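Side-chain contacts in phist (Plasmodium falciparum, PDB 4JLE), which is the PHIST domain of a malaria-parasite protein that binds the virulence factor PfEMP1 and comigrates to knobs on the surface of the infected host cell: residues B[130-133]-B[134-137]; B[144-147]-B[148-151]; B[92-95]-B[96-99]. One frame throughout, in Å; residues are numbered along the deposited sequence.

Overall arrangement
Contact 3 comes first along the chain, on helix 77-110. Contacts 1 and 2 follow in that order on the long helix 117-163. All three are local, between side chains on neighbouring turns of one helix. The centres of contacts 1 and 2 are about 21 Å apart, those of contacts 1 and 3 about 22 Å, and those of contacts 2 and 3 about 30 Å; no two of them touch. Each contact also meets the second subunit. There, contacts 1 and 2 pack on residues of helices 37-72 and 77-110, while contact 3 receives Trp131 and Phe134 of the neighbour. This is consistent with a three-helix bundle built across the dimer.

Contact 1: B[130-133]-B[134-137]; sequences EWIE and FRKS
Trp131 and Phe134 leave one flank of helix 117-163 in the same direction and run next to each other. Their rings form an offset edge-to-face pair. The planes are turned 88° against each other and the six-membered ring of Trp131 sits 5.3 Å from the Phe134 ring, centroid to centroid. The tryptophan brings its edge toward the phenylalanine face, with Trp131 CZ3 3.6 Å from Phe134 CD2. Phe134 CG stands anti to its own nitrogen (chi1 170°), which carries the ring toward the C-terminal end of the helix; the indole's six-membered part reaches forward to meet it.

Arg135 takes another route. Its chain bends at chi3 (-62°) and folds back along the helix. One face of the guanidinium then covers the Trp131 carbonyl, with Arg135 CZ 3.6 Å from Trp131 O. That oxygen also accepts the Arg135 amide in a helical bond, Arg135 N to Trp131 O, of 3.0 Å. Arg135 NH1 is 3.7 Å from Trp131 CB, and Arg135 NH2 is 3.6 Å from Ile132 CG1. NH1 also makes a salt bridge to Glu51 of the second subunit.

On the more exposed side, the extended chain of Lys136 runs alongside Ile132. Its ammonium end comes to the methyl branch, Lys136 NZ to Ile132 CG2, at 3.6 Å.

Phe134 packs on Gln98 of the second subunit and Glu130 on its Leu102. Trp131 with Phe134 (i to i+3), and Trp131 with Arg135 and Ile132 with Lys136 (i to i+4), are pairings of an amphipathic bundle helix with one flank turned to the partner chain.

Contact 2: B[144-147]-B[148-151]; sequences EKLA and SEFR
Ala147 and Arg151 meet one turn apart, the methyl against a bent side chain. Ala147 CB lies 3.6 Å from Arg151 NH2. The arginine bends at chi2 and chi3 and brings one face of its guanidinium over Ala147 O, which lies off-centre, toward the rim. The same oxygen accepts the backbone bond from Arg151 N at 2.8 Å.

Leu146 runs alongside Phe150, with Leu146 CD2 3.8 Å from Phe150 CE1. The edge of the ring also approaches the leucine carbonyl, Phe150 CD1 being 3.1 Å from Leu146 O. These two buried residues belong to the apolar stripe of helix 117-163, the long last helix of the PHIST fold. Both pack on Ile66 of the second subunit, and Phe150 sets an edge-to-face ring pair with its Tyr79.

Ser148 is on the exposed flank. Its hydroxyl turns back onto the preceding turn, placed there by a chi1 of 49°. Ser148 OG comes 2.8 Å from Lys145 O, while Glu144 O is 2.9 Å from the same Ser148 OG. The hydroxyl has one proton and two carbonyl acceptors within reach, and which of them it serves is not settled. Glu144 O is also the acceptor for the Ser148 amide.

Contact 3: B[92-95]-B[96-99]; sequences QGYA and LKQE
Leu96 meets the preceding turn through its backbone and CB. Its amide bonds to the glutamine carbonyl, Leu96 N to Gln92 O, at 2.9 Å, and Leu96 CB stands 3.8 Å from Gly93 O. Beyond CB the chain leads away from this turn.

Lys97 follows on the exposed side. With CG anti to the nitrogen (chi1 165°) and the rest of the chain extended, it reaches back along the helix and keeps company with the Tyr94 side chain, both heading outward together. The approach is loose: Lys97 NZ is 4.0 Å from Tyr94 CE1 and comes to the ring obliquely. Its amide bonds to the glycine carbonyl, Lys97 N to Gly93 O, at 3.2 Å.

These residues lie on helix 77-110, the middle of the three long helices of the PHIST bundle. Leu96 packs on Leu96, Ala95 on Phe134 and Gln98 on Trp131 of the second subunit.

Gln98 sets its CB 3.6 Å from Ala95 O. Its CG lies opposite the backbone nitrogen (chi1 175°), which takes the chain off the preceding turn, and it bends at chi2 beyond that.

Glu99 is buried, and its amide takes Ala95 O at 3.0 Å from Glu99 N. Its extended side chain touches His48 of helix 37-72, while OE1 makes a long, weak ion pair with Lys100 of the second subunit and OE2 is close to Glu104 of that subunit, which might favour protonation of one carboxylate.

Contact 1: B[130-133]-B[134-137]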
ATOM      1  N   GLU B 130       3.772 -13.684 -10.603  1.00 53.09           N
ATOM      2  CA  GLU B 130       4.308 -12.842  -9.528  1.00 52.71           C
ATOM      3  C   GLU B 130       3.478 -12.958  -8.252  1.00 54.48           C
ATOM      4  O   GLU B 130       4.060 -12.945  -7.170  1.00 53.33           O
ATOM      5  CB  GLU B 130       4.384 -11.372  -9.956  1.00 53.97           C
ATOM      6  CG  GLU B 130       5.461 -11.082 -10.990  1.00 64.48           C
ATOM      7  CD  GLU B 130       6.890 -11.214 -10.501  1.00 91.07           C
ATOM      8  OE1 GLU B 130       7.345 -10.317  -9.752  1.00 94.65           O
ATOM      9  OE2 GLU B 130       7.554 -12.211 -10.874  1.00 75.34           O
ATOM     10  N   TRP B 131       2.134 -13.094  -8.374  1.00 49.87           N
ATOM     11  CA  TRP B 131       1.274 -13.248  -7.212  1.00 48.47           C
ATOM     12  C   TRP B 131       1.449 -14.614  -6.534  1.00 53.62           C
ATOM     13  O   TRP B 131       1.355 -14.696  -5.311  1.00 53.94           O
ATOM     14  CB  TRP B 131      -0.177 -13.040  -7.580  1.00 45.79           C
ATOM     15  CG  TRP B 131      -0.605 -11.611  -7.526  1.00 45.39           C
ATOM     16  CD1 TRP B 131      -1.170 -10.889  -8.540  1.00 47.27           C
ATOM     17  CD2 TRP B 131      -0.591 -10.750  -6.372  1.00 44.53           C
ATOM     18  NE1 TRP B 131      -1.577  -9.672  -8.074  1.00 45.21           N
ATOM     19  CE2 TRP B 131      -1.182  -9.532  -6.762  1.00 47.27           C
ATOM     20  CE3 TRP B 131      -0.112 -10.883  -5.045  1.00 45.04           C
ATOM     21  CZ2 TRP B 131      -1.350  -8.465  -5.858  1.00 46.67           C
ATOM     22  CZ3 TRP B 131      -0.283  -9.836  -4.152  1.00 45.41           C
ATOM     23  CH2 TRP B 131      -0.891  -8.646  -4.553  1.00 45.35           C
ATOM     24  N   ILE B 132       1.713 -15.669  -7.317  1.00 51.04           N
ATOM     25  CA  ILE B 132       1.936 -17.001  -6.772  1.00 51.18           C
ATOM     26  C   ILE B 132       3.253 -16.969  -5.982  1.00 53.29           C
ATOM     27  O   ILE B 132       3.284 -17.402  -4.844  1.00 55.67           O
ATOM     28  CB  ILE B 132       1.886 -18.096  -7.876  1.00 55.68           C
ATOM     29  CG1 ILE B 132       0.444 -18.254  -8.416  1.00 56.09           C
ATOM     30  CG2 ILE B 132       2.403 -19.455  -7.345  1.00 56.76           C
ATOM     31  CD1 ILE B 132       0.310 -19.029  -9.769  1.00 68.63           C
ATOM     32  N   GLU B 133       4.286 -16.384  -6.552  1.00 47.92           N
ATOM     33  CA  GLU B 133       5.609 -16.196  -5.967  1.00 47.48           C
ATOM     34  C   GLU B 133       5.539 -15.334  -4.692  1.00 50.40           C
ATOM     35  O   GLU B 133       6.172 -15.672  -3.682  1.00 52.24           O
ATOM     36  CB  GLU B 133       6.506 -15.532  -7.003  1.00 49.82           C
ATOM     37  CG  GLU B 133       7.866 -16.173  -7.186  1.00 69.51           C
ATOM     38  CD  GLU B 133       8.780 -15.323  -8.046  1.00109.11           C
ATOM     39  OE1 GLU B 133       9.672 -14.652  -7.475  1.00111.79           O
ATOM     40  OE2 GLU B 133       8.576 -15.289  -9.281  1.00110.91           O
ATOM     41  N   PHE B 134       4.734 -14.246  -4.722  1.00 44.06           N
ATOM     42  CA  PHE B 134       4.534 -13.373  -3.574  1.00 42.23           C
ATOM     43  C   PHE B 134       3.904 -14.185  -2.409  1.00 45.97           C
ATOM     44  O   PHE B 134       4.425 -14.160  -1.282  1.00 45.40           O
ATOM     45  CB  PHE B 134       3.652 -12.148  -3.945  1.00 42.79           C
ATOM     46  CG  PHE B 134       3.215 -11.333  -2.739  1.00 44.63           C
ATOM     47  CD1 PHE B 134       4.025 -10.313  -2.235  1.00 46.41           C
ATOM     48  CD2 PHE B 134       2.003 -11.605  -2.089  1.00 45.29           C
ATOM     49  CE1 PHE B 134       3.632  -9.578  -1.112  1.00 46.36           C
ATOM     50  CE2 PHE B 134       1.628 -10.895  -0.940  1.00 46.01           C
ATOM     51  CZ  PHE B 134       2.445  -9.898  -0.454  1.00 44.75           C
ATOM     52  N   ARG B 135       2.812 -14.925  -2.706  1.00 42.05           N
ATOM     53  CA  ARG B 135       2.079 -15.713  -1.718  1.00 42.37           C
ATOM     54  C   ARG B 135       2.941 -16.806  -1.044  1.00 50.07           C
ATOM     55  O   ARG B 135       2.871 -16.963   0.180  1.00 49.83           O
ATOM     56  CB  ARG B 135       0.829 -16.307  -2.356  1.00 43.36           C
ATOM     57  CG  ARG B 135      -0.327 -15.297  -2.402  1.00 51.19           C
ATOM     58  CD  ARG B 135      -1.673 -15.955  -2.696  1.00 52.02           C
ATOM     59  NE  ARG B 135      -1.688 -16.604  -4.011  1.00 56.75           N
ATOM     60  CZ  ARG B 135      -2.018 -15.983  -5.139  1.00 71.19           C
ATOM     61  NH1 ARG B 135      -2.416 -14.715  -5.117  1.00 53.47           N
ATOM     62  NH2 ARG B 135      -1.971 -16.628  -6.295  1.00 50.56           N
ATOM     63  N   LYS B 136       3.780 -17.524  -1.827  1.00 49.72           N
ATOM     64  CA  LYS B 136       4.701 -18.540  -1.312  1.00 51.04           C
ATOM     65  C   LYS B 136       5.688 -17.909  -0.312  1.00 56.39           C
ATOM     66  O   LYS B 136       5.849 -18.414   0.790  1.00 58.23           O
ATOM     67  CB  LYS B 136       5.492 -19.197  -2.457  1.00 55.02           C
ATOM     68  CG  LYS B 136       4.846 -20.411  -3.095  1.00 76.24           C
ATOM     69  CD  LYS B 136       5.545 -20.770  -4.398  1.00 95.63           C
ATOM     70  CE  LYS B 136       4.721 -21.650  -5.305  1.00115.07           C
ATOM     71  NZ  LYS B 136       5.201 -21.569  -6.715  1.00128.10           N
ATOM     72  N   SER B 137       6.346 -16.810  -0.716  1.00 51.76           N
ATOM     73  CA  SER B 137       7.301 -16.053   0.077  1.00 50.80           C
ATOM     74  C   SER B 137       6.679 -15.557   1.421  1.00 51.64           C
ATOM     75  O   SER B 137       7.276 -15.769   2.484  1.00 53.00           O
ATOM     76  CB  SER B 137       7.833 -14.875  -0.743  1.00 55.24           C
ATOM     77  OG  SER B 137       8.541 -13.936   0.057  1.00 66.32           O
TER

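Contact 2: B[144-147]-B[148-151]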
ATOM      1  N   GLU B 144       7.418 -17.964   9.913  1.00 45.51           N
ATOM      2  CA  GLU B 144       8.633 -17.956  10.753  1.00 44.81           C
ATOM      3  C   GLU B 144       8.653 -16.780  11.725  1.00 47.81           C
ATOM      4  O   GLU B 144       9.050 -16.958  12.861  1.00 47.34           O
ATOM      5  CB  GLU B 144       9.904 -17.951   9.894  1.00 46.79           C
ATOM      6  CG  GLU B 144      10.127 -19.252   9.137  1.00 52.94           C
ATOM      7  CD  GLU B 144      10.212 -20.530   9.963  1.00 78.45           C
ATOM      8  OE1 GLU B 144      10.696 -20.474  11.120  1.00 66.03           O
ATOM      9  OE2 GLU B 144       9.740 -21.578   9.469  1.00 79.07           O
ATOM     10  N   LYS B 145       8.223 -15.590  11.286  1.00 45.82           N
ATOM     11  CA  LYS B 145       8.200 -14.411  12.142  1.00 45.94           C
ATOM     12  C   LYS B 145       7.287 -14.650  13.352  1.00 48.48           C
ATOM     13  O   LYS B 145       7.713 -14.444  14.490  1.00 47.05           O
ATOM     14  CB  LYS B 145       7.759 -13.157  11.374  1.00 47.51           C
ATOM     15  CG  LYS B 145       8.008 -11.887  12.183  1.00 54.63           C
ATOM     16  CD  LYS B 145       7.690 -10.613  11.407  1.00 64.25           C
ATOM     17  CE  LYS B 145       7.286  -9.429  12.266  1.00 67.94           C
ATOM     18  NZ  LYS B 145       8.338  -9.056  13.235  1.00 79.56           N
ATOM     19  N   LEU B 146       6.059 -15.121  13.107  1.00 45.51           N
ATOM     20  CA  LEU B 146       5.078 -15.360  14.165  1.00 44.75           C
ATOM     21  C   LEU B 146       5.399 -16.581  14.986  1.00 46.94           C
ATOM     22  O   LEU B 146       5.181 -16.552  16.200  1.00 47.86           O
ATOM     23  CB  LEU B 146       3.685 -15.451  13.571  1.00 44.93           C
ATOM     24  CG  LEU B 146       3.131 -14.136  12.998  1.00 49.69           C
ATOM     25  CD1 LEU B 146       2.003 -14.400  12.027  1.00 50.08           C
ATOM     26  CD2 LEU B 146       2.613 -13.231  14.106  1.00 51.45           C
ATOM     27  N   ALA B 147       5.978 -17.631  14.377  1.00 42.50           N
ATOM     28  CA  ALA B 147       6.345 -18.821  15.153  1.00 43.42           C
ATOM     29  C   ALA B 147       7.366 -18.486  16.215  1.00 49.00           C
ATOM     30  O   ALA B 147       7.178 -18.861  17.365  1.00 49.88           O
ATOM     31  CB  ALA B 147       6.867 -19.928  14.248  1.00 44.96           C
ATOM     32  N   SER B 148       8.420 -17.742  15.851  1.00 48.17           N
ATOM     33  CA  SER B 148       9.485 -17.369  16.787  1.00 50.28           C
ATOM     34  C   SER B 148       8.952 -16.463  17.887  1.00 53.51           C
ATOM     35  O   SER B 148       9.243 -16.702  19.046  1.00 54.98           O
ATOM     36  CB  SER B 148      10.651 -16.712  16.059  1.00 55.66           C
ATOM     37  OG  SER B 148      10.170 -15.691  15.206  1.00 75.20           O
ATOM     38  N   GLU B 149       8.124 -15.483  17.525  1.00 48.10           N
ATOM     39  CA  GLU B 149       7.517 -14.524  18.439  1.00 47.49           C
ATOM     40  C   GLU B 149       6.572 -15.237  19.461  1.00 51.13           C
ATOM     41  O   GLU B 149       6.629 -14.955  20.663  1.00 52.45           O
ATOM     42  CB  GLU B 149       6.765 -13.443  17.622  1.00 47.53           C
ATOM     43  CG  GLU B 149       6.145 -12.350  18.477  1.00 61.98           C
ATOM     44  CD  GLU B 149       5.159 -11.402  17.829  1.00 85.55           C
ATOM     45  OE1 GLU B 149       4.229 -11.872  17.133  1.00 77.28           O
ATOM     46  OE2 GLU B 149       5.230 -10.194  18.149  1.00 86.18           O
ATOM     47  N   PHE B 150       5.742 -16.165  18.983  1.00 44.68           N
ATOM     48  CA  PHE B 150       4.813 -16.902  19.839  1.00 42.82           C
ATOM     49  C   PHE B 150       5.517 -17.944  20.691  1.00 51.31           C
ATOM     50  O   PHE B 150       5.199 -18.063  21.883  1.00 51.71           O
ATOM     51  CB  PHE B 150       3.713 -17.541  18.992  1.00 42.79           C
ATOM     52  CG  PHE B 150       2.589 -16.566  18.682  1.00 42.22           C
ATOM     53  CD1 PHE B 150       2.777 -15.516  17.781  1.00 43.69           C
ATOM     54  CD2 PHE B 150       1.348 -16.699  19.292  1.00 42.27           C
ATOM     55  CE1 PHE B 150       1.747 -14.619  17.501  1.00 44.11           C
ATOM     56  CE2 PHE B 150       0.310 -15.806  19.005  1.00 44.37           C
ATOM     57  CZ  PHE B 150       0.514 -14.768  18.117  1.00 42.30           C
ATOM     58  N   ARG B 151       6.490 -18.681  20.110  1.00 50.99           N
ATOM     59  CA  ARG B 151       7.256 -19.720  20.821  1.00 51.93           C
ATOM     60  C   ARG B 151       8.039 -19.078  21.964  1.00 56.28           C
ATOM     61  O   ARG B 151       8.020 -19.601  23.076  1.00 58.11           O
ATOM     62  CB  ARG B 151       8.174 -20.468  19.834  1.00 50.56           C
ATOM     63  CG  ARG B 151       8.680 -21.831  20.273  1.00 66.36           C
ATOM     64  CD  ARG B 151       8.676 -22.895  19.179  1.00 74.11           C
ATOM     65  NE  ARG B 151       9.153 -22.443  17.866  1.00 75.29           N
ATOM     66  CZ  ARG B 151       8.607 -22.822  16.713  1.00 83.99           C
ATOM     67  NH1 ARG B 151       7.554 -23.630  16.704  1.00 74.83           N
ATOM     68  NH2 ARG B 151       9.092 -22.373  15.562  1.00 64.27           N
TER

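Contact 3: B[92-95]-B[96-99]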
ATOM      1  N   GLN B  92      -1.826   4.349   3.566  1.00 41.43           N
ATOM      2  CA  GLN B  92      -1.178   3.669   2.432  1.00 40.88           C
ATOM      3  C   GLN B  92      -2.242   3.076   1.520  1.00 46.84           C
ATOM      4  O   GLN B  92      -2.173   3.269   0.313  1.00 47.83           O
ATOM      5  CB  GLN B  92      -0.200   2.565   2.881  1.00 41.55           C
ATOM      6  CG  GLN B  92       1.083   3.080   3.567  1.00 62.17           C
ATOM      7  CD  GLN B  92       2.231   3.398   2.618  1.00 85.15           C
ATOM      8  OE1 GLN B  92       2.118   4.256   1.730  1.00 79.68           O
ATOM      9  NE2 GLN B  92       3.387   2.751   2.819  1.00 73.93           N
ATOM     10  N   GLY B  93      -3.253   2.446   2.117  1.00 44.11           N
ATOM     11  CA  GLY B  93      -4.383   1.844   1.419  1.00 44.16           C
ATOM     12  C   GLY B  93      -5.149   2.823   0.541  1.00 51.92           C
ATOM     13  O   GLY B  93      -5.485   2.516  -0.608  1.00 51.87           O
ATOM     14  N   TYR B  94      -5.410   4.021   1.070  1.00 50.83           N
ATOM     15  CA  TYR B  94      -6.090   5.079   0.336  1.00 52.01           C
ATOM     16  C   TYR B  94      -5.203   5.639  -0.775  1.00 48.75           C
ATOM     17  O   TYR B  94      -5.708   5.893  -1.864  1.00 45.78           O
ATOM     18  CB  TYR B  94      -6.532   6.190   1.289  1.00 56.86           C
ATOM     19  CG  TYR B  94      -7.887   5.905   1.887  1.00 65.66           C
ATOM     20  CD1 TYR B  94      -9.056   6.108   1.149  1.00 69.87           C
ATOM     21  CD2 TYR B  94      -8.007   5.374   3.170  1.00 67.40           C
ATOM     22  CE1 TYR B  94     -10.309   5.824   1.690  1.00 73.67           C
ATOM     23  CE2 TYR B  94      -9.257   5.130   3.738  1.00 68.91           C
ATOM     24  CZ  TYR B  94     -10.406   5.352   2.993  1.00 83.65           C
ATOM     25  OH  TYR B  94     -11.645   5.100   3.544  1.00 91.88           O
ATOM     26  N   ALA B  95      -3.893   5.770  -0.518  1.00 45.40           N
ATOM     27  CA  ALA B  95      -2.927   6.249  -1.521  1.00 46.38           C
ATOM     28  C   ALA B  95      -2.816   5.283  -2.694  1.00 54.44           C
ATOM     29  O   ALA B  95      -2.710   5.757  -3.814  1.00 54.34           O
ATOM     30  CB  ALA B  95      -1.562   6.466  -0.892  1.00 47.00           C
ATOM     31  N   LEU B  96      -2.900   3.938  -2.451  1.00 54.26           N
ATOM     32  CA  LEU B  96      -2.832   2.917  -3.507  1.00 56.17           C
ATOM     33  C   LEU B  96      -4.050   3.015  -4.371  1.00 60.27           C
ATOM     34  O   LEU B  96      -3.916   2.977  -5.595  1.00 61.29           O
ATOM     35  CB  LEU B  96      -2.676   1.469  -2.969  1.00 57.61           C
ATOM     36  CG  LEU B  96      -3.111   0.308  -3.944  1.00 64.21           C
ATOM     37  CD1 LEU B  96      -2.077   0.082  -5.026  1.00 65.22           C
ATOM     38  CD2 LEU B  96      -3.340  -1.019  -3.217  1.00 67.41           C
ATOM     39  N   LYS B  97      -5.222   3.177  -3.750  1.00 54.83           N
ATOM     40  CA  LYS B  97      -6.492   3.291  -4.456  1.00 54.72           C
ATOM     41  C   LYS B  97      -6.471   4.545  -5.415  1.00 57.53           C
ATOM     42  O   LYS B  97      -6.938   4.465  -6.563  1.00 55.96           O
ATOM     43  CB  LYS B  97      -7.632   3.337  -3.398  1.00 57.03           C
ATOM     44  CG  LYS B  97      -9.009   3.800  -3.878  1.00 73.25           C
ATOM     45  CD  LYS B  97      -9.880   4.243  -2.701  1.00 86.40           C
ATOM     46  CE  LYS B  97     -11.112   4.998  -3.138  1.00100.40           C
ATOM     47  NZ  LYS B  97     -11.833   5.592  -1.981  1.00113.31           N
ATOM     48  N   GLN B  98      -5.904   5.669  -4.928  1.00 54.19           N
ATOM     49  CA  GLN B  98      -5.778   6.909  -5.680  1.00 54.28           C
ATOM     50  C   GLN B  98      -4.807   6.710  -6.865  1.00 57.23           C
ATOM     51  O   GLN B  98      -5.116   7.111  -7.985  1.00 55.13           O
ATOM     52  CB  GLN B  98      -5.299   8.046  -4.748  1.00 55.75           C
ATOM     53  CG  GLN B  98      -5.016   9.386  -5.465  1.00 67.75           C
ATOM     54  CD  GLN B  98      -6.250  10.094  -5.993  1.00 83.68           C
ATOM     55  OE1 GLN B  98      -6.436  10.272  -7.197  1.00 82.56           O
ATOM     56  NE2 GLN B  98      -7.101  10.547  -5.093  1.00 76.92           N
ATOM     57  N   GLU B  99      -3.653   6.075  -6.607  1.00 54.74           N
ATOM     58  CA  GLU B  99      -2.676   5.803  -7.640  1.00 55.05           C
ATOM     59  C   GLU B  99      -3.251   4.874  -8.712  1.00 61.11           C
ATOM     60  O   GLU B  99      -3.026   5.124  -9.881  1.00 62.11           O
ATOM     61  CB  GLU B  99      -1.411   5.225  -7.056  1.00 56.14           C
ATOM     62  CG  GLU B  99      -0.261   5.303  -8.039  1.00 67.37           C
ATOM     63  CD  GLU B  99       0.914   4.413  -7.725  1.00 78.71           C
ATOM     64  OE1 GLU B  99       1.140   4.116  -6.532  1.00 72.59           O
ATOM     65  OE2 GLU B  99       1.649   4.063  -8.673  1.00 76.30           O
TER